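Local atomic coordinates of leucyl-tRNA synthetase subunit alpha (Aquifex aeolicus, PDB entry 3O0A), a protein that attaches leucine to its cognate tRNA, the fragment here being the CP1 hydrolytic domain that probably clears mischarged tRNA by editing. Residues E4-P17 and K36-V50. Sequence-based numbering, arbitrary orientation.
Sequences EGALIRFYVEIEEP and KRIYIDVFTTRPDTV
Strands 6-13 and 37-44 form an antiparallel pair in the three-stranded sheet of the CP1 editing domain, with strand 211-213 on the far side of 6-13. Backbone bonds link them from Ala6 and Thr44 to Val12 and Ile38, Phe10 N to Ile40 O being weak, and Ile14 N to Lys36 O extends the ladder. One face sets Arg9 beside Asp41 and Tyr11 beside Tyr39 in non-hydrogen-bonded pairs. The Arg37 guanidinium lies flat over one face of the Tyr11 ring, planes 12° apart and Arg37 CZ to Tyr11 CZ 3.6 Å, a stack with cation-pi character. Tyr11 holds CG between its backbone N and carbonyl carbon (chi1 52°), which turns the ring beneath the extended Arg37 chain. Arg37 NH1 gives a bond to Tyr39 OH (2.9 Å), a hydroxyl also hydrogen-bonded to Glu35 of helix 26-35. With an alanine in place of Tyr11, the Arg37 guanidinium would probably keep that bond as its main restraint here, its aromatic platform gone. The Arg9 guanidinium meets the Tyr39 ring face edge-on, NE over the ring, a cation-pi contact with planes 86° apart; the Asp41 carboxylate lies over a guanidinium face, pairing by charge without a directed N-H bond, OD1 being doubtfully placed. On the other face, Ile8 CD1 reaches Thr44 CG2 (3.7 Å) and Val50 CG2 (3.8 Å), Phe10 CE1 touches Val42 CG2 (3.7 Å), and Met140 of strand 138-141 touches Phe10 and Thr44. The pair is thus two-faced: apolar groups join it to the domain interior, whereas around Arg9, Tyr11, Arg37 and Tyr39 the opposite face relies on pi faces and charge, probably keeping its arginines ordered.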
loop_
_atom_site.group_PDB
_atom_site.type_symbol
_atom_site.label_atom_id
_atom_site.label_comp_id
_atom_site.label_asym_id
_atom_site.label_seq_id
_atom_site.Cartn_x
_atom_site.Cartn_y
_atom_site.Cartn_z
ATOM N N GLU A 4 -4.274 3.630 -17.777
ATOM C CA GLU A 4 -5.619 3.341 -17.207
ATOM C C GLU A 4 -5.464 2.661 -15.852
ATOM O O GLU A 4 -4.663 1.736 -15.684
ATOM C CB GLU A 4 -6.448 2.478 -18.171
ATOM C CG GLU A 4 -7.823 2.038 -17.647
ATOM C CD GLU A 4 -8.819 3.179 -17.523
ATOM O OE1 GLU A 4 -9.339 3.624 -18.565
ATOM O OE2 GLU A 4 -9.092 3.620 -16.381
ATOM N N GLY A 5 -6.224 3.151 -14.886
ATOM C CA GLY A 5 -6.220 2.604 -13.539
ATOM C C GLY A 5 -7.005 3.516 -12.624
ATOM O O GLY A 5 -7.926 4.223 -13.065
ATOM N N ALA A 6 -6.648 3.498 -11.347
ATOM C CA ALA A 6 -7.352 4.286 -10.355
ATOM C C ALA A 6 -6.371 4.868 -9.360
ATOM O O ALA A 6 -5.372 4.239 -9.028
ATOM C CB ALA A 6 -8.369 3.424 -9.627
ATOM N N LEU A 7 -6.666 6.071 -8.890
ATOM C CA LEU A 7 -6.034 6.558 -7.668
ATOM C C LEU A 7 -6.933 6.090 -6.531
ATOM O O LEU A 7 -8.153 6.222 -6.620
ATOM C CB LEU A 7 -5.938 8.085 -7.675
ATOM C CG LEU A 7 -4.902 8.713 -8.613
ATOM C CD1 LEU A 7 -5.215 10.185 -8.818
ATOM C CD2 LEU A 7 -3.494 8.536 -8.056
ATOM N N ILE A 8 -6.339 5.532 -5.483
ATOM C CA ILE A 8 -7.098 5.085 -4.319
ATOM C C ILE A 8 -6.509 5.749 -3.084
ATOM O O ILE A 8 -5.285 5.755 -2.904
ATOM C CB ILE A 8 -7.096 3.559 -4.179
ATOM C CG1 ILE A 8 -7.724 2.926 -5.431
ATOM C CG2 ILE A 8 -7.869 3.130 -2.895
ATOM C CD1 ILE A 8 -7.774 1.403 -5.440
ATOM N N ARG A 9 -7.386 6.335 -2.273
ATOM C CA ARG A 9 -6.967 7.084 -1.091
ATOM C C ARG A 9 -6.953 6.185 0.143
ATOM O O ARG A 9 -7.962 6.032 0.829
ATOM C CB ARG A 9 -7.854 8.326 -0.871
ATOM C CG ARG A 9 -7.943 9.235 -2.096
ATOM C CD ARG A 9 -8.280 10.663 -1.720
ATOM N NE ARG A 9 -7.240 11.277 -0.877
ATOM C CZ ARG A 9 -6.452 12.295 -1.231
ATOM N NH1 ARG A 9 -6.531 12.834 -2.442
ATOM N NH2 ARG A 9 -5.563 12.776 -0.363
ATOM N N PHE A 10 -5.816 5.546 0.397
ATOM C CA PHE A 10 -5.601 4.918 1.702
ATOM C C PHE A 10 -5.374 6.039 2.719
ATOM O O PHE A 10 -5.076 7.166 2.333
ATOM C CB PHE A 10 -4.409 3.954 1.638
ATOM C CG PHE A 10 -4.727 2.676 0.909
ATOM C CD1 PHE A 10 -4.895 2.668 -0.481
ATOM C CD2 PHE A 10 -4.895 1.487 1.616
ATOM C CE1 PHE A 10 -5.212 1.481 -1.157
ATOM C CE2 PHE A 10 -5.208 0.301 0.947
ATOM C CZ PHE A 10 -5.358 0.302 -0.450
ATOM N N TYR A 11 -5.531 5.740 4.004
ATOM C CA TYR A 11 -5.246 6.753 5.017
ATOM C C TYR A 11 -4.863 6.145 6.343
ATOM O O TYR A 11 -5.383 5.108 6.740
ATOM C CB TYR A 11 -6.440 7.711 5.194
ATOM C CG TYR A 11 -7.771 7.032 5.441
ATOM C CD1 TYR A 11 -8.601 6.674 4.372
ATOM C CD2 TYR A 11 -8.206 6.738 6.740
ATOM C CE1 TYR A 11 -9.835 6.049 4.578
ATOM C CE2 TYR A 11 -9.456 6.095 6.966
ATOM C CZ TYR A 11 -10.254 5.756 5.875
ATOM O OH TYR A 11 -11.475 5.132 6.060
ATOM N N VAL A 12 -3.949 6.812 7.031
ATOM C CA VAL A 12 -3.628 6.448 8.402
ATOM C C VAL A 12 -4.533 7.260 9.312
ATOM O O VAL A 12 -4.494 8.499 9.300
ATOM C CB VAL A 12 -2.143 6.718 8.724
ATOM C CG1 VAL A 12 -1.852 6.418 10.174
ATOM C CG2 VAL A 12 -1.233 5.897 7.810
ATOM N N GLU A 13 -5.369 6.555 10.075
ATOM C CA GLU A 13 -6.210 7.200 11.079
ATOM C C GLU A 13 -5.371 7.599 12.283
ATOM O O GLU A 13 -4.570 6.799 12.783
ATOM C CB GLU A 13 -7.313 6.255 11.535
ATOM C CG GLU A 13 -8.292 5.886 10.439
ATOM C CD GLU A 13 -9.285 4.852 10.914
ATOM O OE1 GLU A 13 -9.683 4.926 12.097
ATOM O OE2 GLU A 13 -9.629 3.939 10.133
ATOM N N ILE A 14 -5.553 8.836 12.733
ATOM C CA ILE A 14 -4.844 9.348 13.909
ATOM C C ILE A 14 -5.863 9.916 14.894
ATOM O O ILE A 14 -6.383 11.019 14.693
ATOM C CB ILE A 14 -3.802 10.433 13.520
ATOM C CG1 ILE A 14 -2.737 9.886 12.549
ATOM C CG2 ILE A 14 -3.158 11.051 14.768
ATOM C CD1 ILE A 14 -1.834 8.829 13.143
ATOM N N GLU A 15 -6.119 9.142 15.947
ATOM C CA GLU A 15 -7.164 9.408 16.944
ATOM C C GLU A 15 -6.849 10.615 17.834
ATOM O O GLU A 15 -7.755 11.341 18.268
ATOM C CB GLU A 15 -7.369 8.143 17.793
ATOM C CG GLU A 15 -8.320 8.268 18.978
ATOM C CD GLU A 15 -9.775 8.424 18.560
ATOM O OE1 GLU A 15 -10.199 7.762 17.582
ATOM O OE2 GLU A 15 -10.495 9.206 19.217
ATOM N N GLU A 16 -5.563 10.819 18.099
ATOM C CA GLU A 16 -5.119 11.904 18.969
ATOM C C GLU A 16 -4.089 12.777 18.235
ATOM O O GLU A 16 -2.899 12.685 18.507
ATOM C CB GLU A 16 -4.521 11.331 20.256
ATOM C CG GLU A 16 -5.520 10.603 21.160
ATOM C CD GLU A 16 -4.956 10.317 22.545
ATOM O OE1 GLU A 16 -3.911 9.630 22.637
ATOM O OE2 GLU A 16 -5.553 10.796 23.540
ATOM N N PRO A 17 -4.549 13.633 17.298
ATOM C CA PRO A 17 -3.606 14.392 16.463
ATOM C C PRO A 17 -2.567 15.231 17.231
ATOM O O PRO A 17 -1.427 15.341 16.771
ATOM C CB PRO A 17 -4.524 15.304 15.641
ATOM C CG PRO A 17 -5.827 14.581 15.603
ATOM C CD PRO A 17 -5.948 13.966 16.968
ATOM N N LYS A 36 -8.653 13.773 11.083
ATOM C CA LYS A 36 -7.934 12.777 11.890
ATOM C C LYS A 36 -7.363 11.681 10.977
ATOM O O LYS A 36 -7.433 10.481 11.282
ATOM C CB LYS A 36 -8.816 12.216 13.011
ATOM C CG LYS A 36 -9.033 13.210 14.168
ATOM C CD LYS A 36 -9.843 12.574 15.288
ATOM C CE LYS A 36 -9.774 13.407 16.560
ATOM N NZ LYS A 36 -10.662 12.877 17.641
ATOM N N ARG A 37 -6.811 12.132 9.849
ATOM C CA ARG A 37 -6.231 11.245 8.828
ATOM C C ARG A 37 -4.983 11.834 8.210
ATOM O O ARG A 37 -4.876 13.054 8.086
ATOM C CB ARG A 37 -7.223 11.028 7.685
ATOM C CG ARG A 37 -8.443 10.250 8.062
ATOM C CD ARG A 37 -9.412 10.219 6.900
ATOM N NE ARG A 37 -10.571 9.422 7.276
ATOM C CZ ARG A 37 -11.560 9.078 6.460
ATOM N NH1 ARG A 37 -11.561 9.469 5.194
ATOM N NH2 ARG A 37 -12.558 8.340 6.927
ATOM N N ILE A 38 -4.064 10.952 7.812
ATOM C CA ILE A 38 -2.977 11.294 6.891
ATOM C C ILE A 38 -3.169 10.431 5.663
ATOM O O ILE A 38 -3.120 9.212 5.749
ATOM C CB ILE A 38 -1.573 11.051 7.501
ATOM C CG1 ILE A 38 -1.376 11.913 8.772
ATOM C CG2 ILE A 38 -0.465 11.315 6.443
ATOM C CD1 ILE A 38 -1.250 13.407 8.551
ATOM N N TYR A 39 -3.442 11.059 4.525
ATOM C CA TYR A 39 -3.760 10.281 3.328
ATOM C C TYR A 39 -2.518 9.737 2.643
ATOM O O TYR A 39 -1.521 10.450 2.514
ATOM C CB TYR A 39 -4.563 11.122 2.344
ATOM C CG TYR A 39 -6.016 11.256 2.746
ATOM C CD1 TYR A 39 -6.911 10.199 2.538
ATOM C CD2 TYR A 39 -6.498 12.421 3.326
ATOM C CE1 TYR A 39 -8.252 10.306 2.887
ATOM C CE2 TYR A 39 -7.849 12.536 3.685
ATOM C CZ TYR A 39 -8.712 11.471 3.465
ATOM O OH TYR A 39 -10.040 11.556 3.811
ATOM N N ILE A 40 -2.622 8.493 2.172
ATOM C CA ILE A 40 -1.605 7.905 1.297
ATOM C C ILE A 40 -2.296 7.541 -0.003
ATOM O O ILE A 40 -2.947 6.500 -0.105
ATOM C CB ILE A 40 -0.980 6.649 1.941
ATOM C CG1 ILE A 40 -0.415 6.992 3.323
ATOM C CG2 ILE A 40 0.116 6.042 1.057
ATOM C CD1 ILE A 40 -1.400 6.855 4.449
ATOM N N ASP A 41 -2.145 8.400 -0.998
ATOM C CA ASP A 41 -2.766 8.137 -2.290
ATOM C C ASP A 41 -1.899 7.148 -3.059
ATOM O O ASP A 41 -0.675 7.315 -3.155
ATOM C CB ASP A 41 -2.902 9.413 -3.111
ATOM C CG ASP A 41 -3.877 10.416 -2.512
ATOM O OD1 ASP A 41 -4.738 10.034 -1.685
ATOM O OD2 ASP A 41 -3.774 11.602 -2.903
ATOM N N VAL A 42 -2.534 6.115 -3.602
ATOM C CA VAL A 42 -1.806 5.133 -4.394
ATOM C C VAL A 42 -2.385 5.112 -5.803
ATOM O O VAL A 42 -3.579 5.271 -5.985
ATOM C CB VAL A 42 -1.789 3.693 -3.752
ATOM C CG1 VAL A 42 -1.312 3.727 -2.294
ATOM C CG2 VAL A 42 -3.138 2.990 -3.842
ATOM N N PHE A 43 -1.529 4.941 -6.800
ATOM C CA PHE A 43 -2.024 4.618 -8.127
ATOM C C PHE A 43 -1.950 3.115 -8.383
ATOM O O PHE A 43 -0.956 2.478 -8.076
ATOM C CB PHE A 43 -1.280 5.380 -9.220
ATOM C CG PHE A 43 -1.676 4.949 -10.604
ATOM C CD1 PHE A 43 -2.875 5.382 -11.168
ATOM C CD2 PHE A 43 -0.876 4.065 -11.320
ATOM C CE1 PHE A 43 -3.255 4.953 -12.444
ATOM C CE2 PHE A 43 -1.249 3.635 -12.590
ATOM C CZ PHE A 43 -2.439 4.078 -13.145
ATOM N N THR A 44 -3.011 2.551 -8.949
ATOM C CA THR A 44 -3.013 1.128 -9.309
ATOM C C THR A 44 -3.701 0.875 -10.638
ATOM O O THR A 44 -4.710 1.496 -10.931
ATOM C CB THR A 44 -3.683 0.235 -8.208
ATOM O OG1 THR A 44 -3.641 -1.142 -8.616
ATOM C CG2 THR A 44 -5.128 0.645 -7.937
ATOM N N THR A 45 -3.158 -0.046 -11.433
ATOM C CA THR A 45 -3.851 -0.515 -12.634
ATOM C C THR A 45 -4.706 -1.738 -12.297
ATOM O O THR A 45 -5.325 -2.335 -13.180
ATOM C CB THR A 45 -2.868 -0.865 -13.776
ATOM O OG1 THR A 45 -1.990 -1.916 -13.350
ATOM C CG2 THR A 45 -2.045 0.361 -14.153
ATOM N N ARG A 46 -4.727 -2.094 -11.011
ATOM C CA ARG A 46 -5.475 -3.256 -10.526
ATOM C C ARG A 46 -6.457 -2.921 -9.390
ATOM O O ARG A 46 -6.399 -3.523 -8.311
ATOM C CB ARG A 46 -4.513 -4.372 -10.102
ATOM C CG ARG A 46 -3.723 -5.035 -11.261
ATOM C CD ARG A 46 -4.618 -5.641 -12.340
ATOM N NE ARG A 46 -5.557 -6.644 -11.836
ATOM C CZ ARG A 46 -5.267 -7.927 -11.615
ATOM N NH1 ARG A 46 -4.041 -8.403 -11.833
ATOM N NH2 ARG A 46 -6.215 -8.745 -11.171
ATOM N N PRO A 47 -7.387 -1.979 -9.635
ATOM C CA PRO A 47 -8.315 -1.637 -8.560
ATOM C C PRO A 47 -9.256 -2.802 -8.210
ATOM O O PRO A 47 -9.827 -2.820 -7.119
ATOM C CB PRO A 47 -9.071 -0.439 -9.138
ATOM C CG PRO A 47 -9.046 -0.666 -10.619
ATOM C CD PRO A 47 -7.674 -1.215 -10.863
ATOM N N ASP A 48 -9.395 -3.766 -9.128
ATOM C CA ASP A 48 -10.151 -4.994 -8.877
ATOM C C ASP A 48 -9.587 -5.827 -7.718
ATOM O O ASP A 48 -10.289 -6.680 -7.177
ATOM C CB ASP A 48 -10.267 -5.860 -10.153
ATOM C CG ASP A 48 -8.907 -6.201 -10.781
ATOM O OD1 ASP A 48 -7.959 -5.385 -10.733
ATOM O OD2 ASP A 48 -8.795 -7.295 -11.358
ATOM N N THR A 49 -8.338 -5.554 -7.335
ATOM C CA THR A 49 -7.643 -6.303 -6.281
ATOM C C THR A 49 -7.562 -5.559 -4.936
ATOM O O THR A 49 -6.888 -6.024 -4.002
ATOM C CB THR A 49 -6.212 -6.711 -6.716
ATOM O OG1 THR A 49 -5.371 -5.554 -6.827
ATOM C CG2 THR A 49 -6.246 -7.471 -8.056
ATOM N N VAL A 50 -8.249 -4.421 -4.831
ATOM C CA VAL A 50 -8.082 -3.540 -3.663
ATOM C C VAL A 50 -8.419 -4.249 -2.335
ATOM O O VAL A 50 -7.800 -3.982 -1.300
ATOM C CB VAL A 50 -8.872 -2.207 -3.821
ATOM C CG1 VAL A 50 -10.376 -2.460 -3.795
ATOM C CG2 VAL A 50 -8.452 -1.172 -2.714
#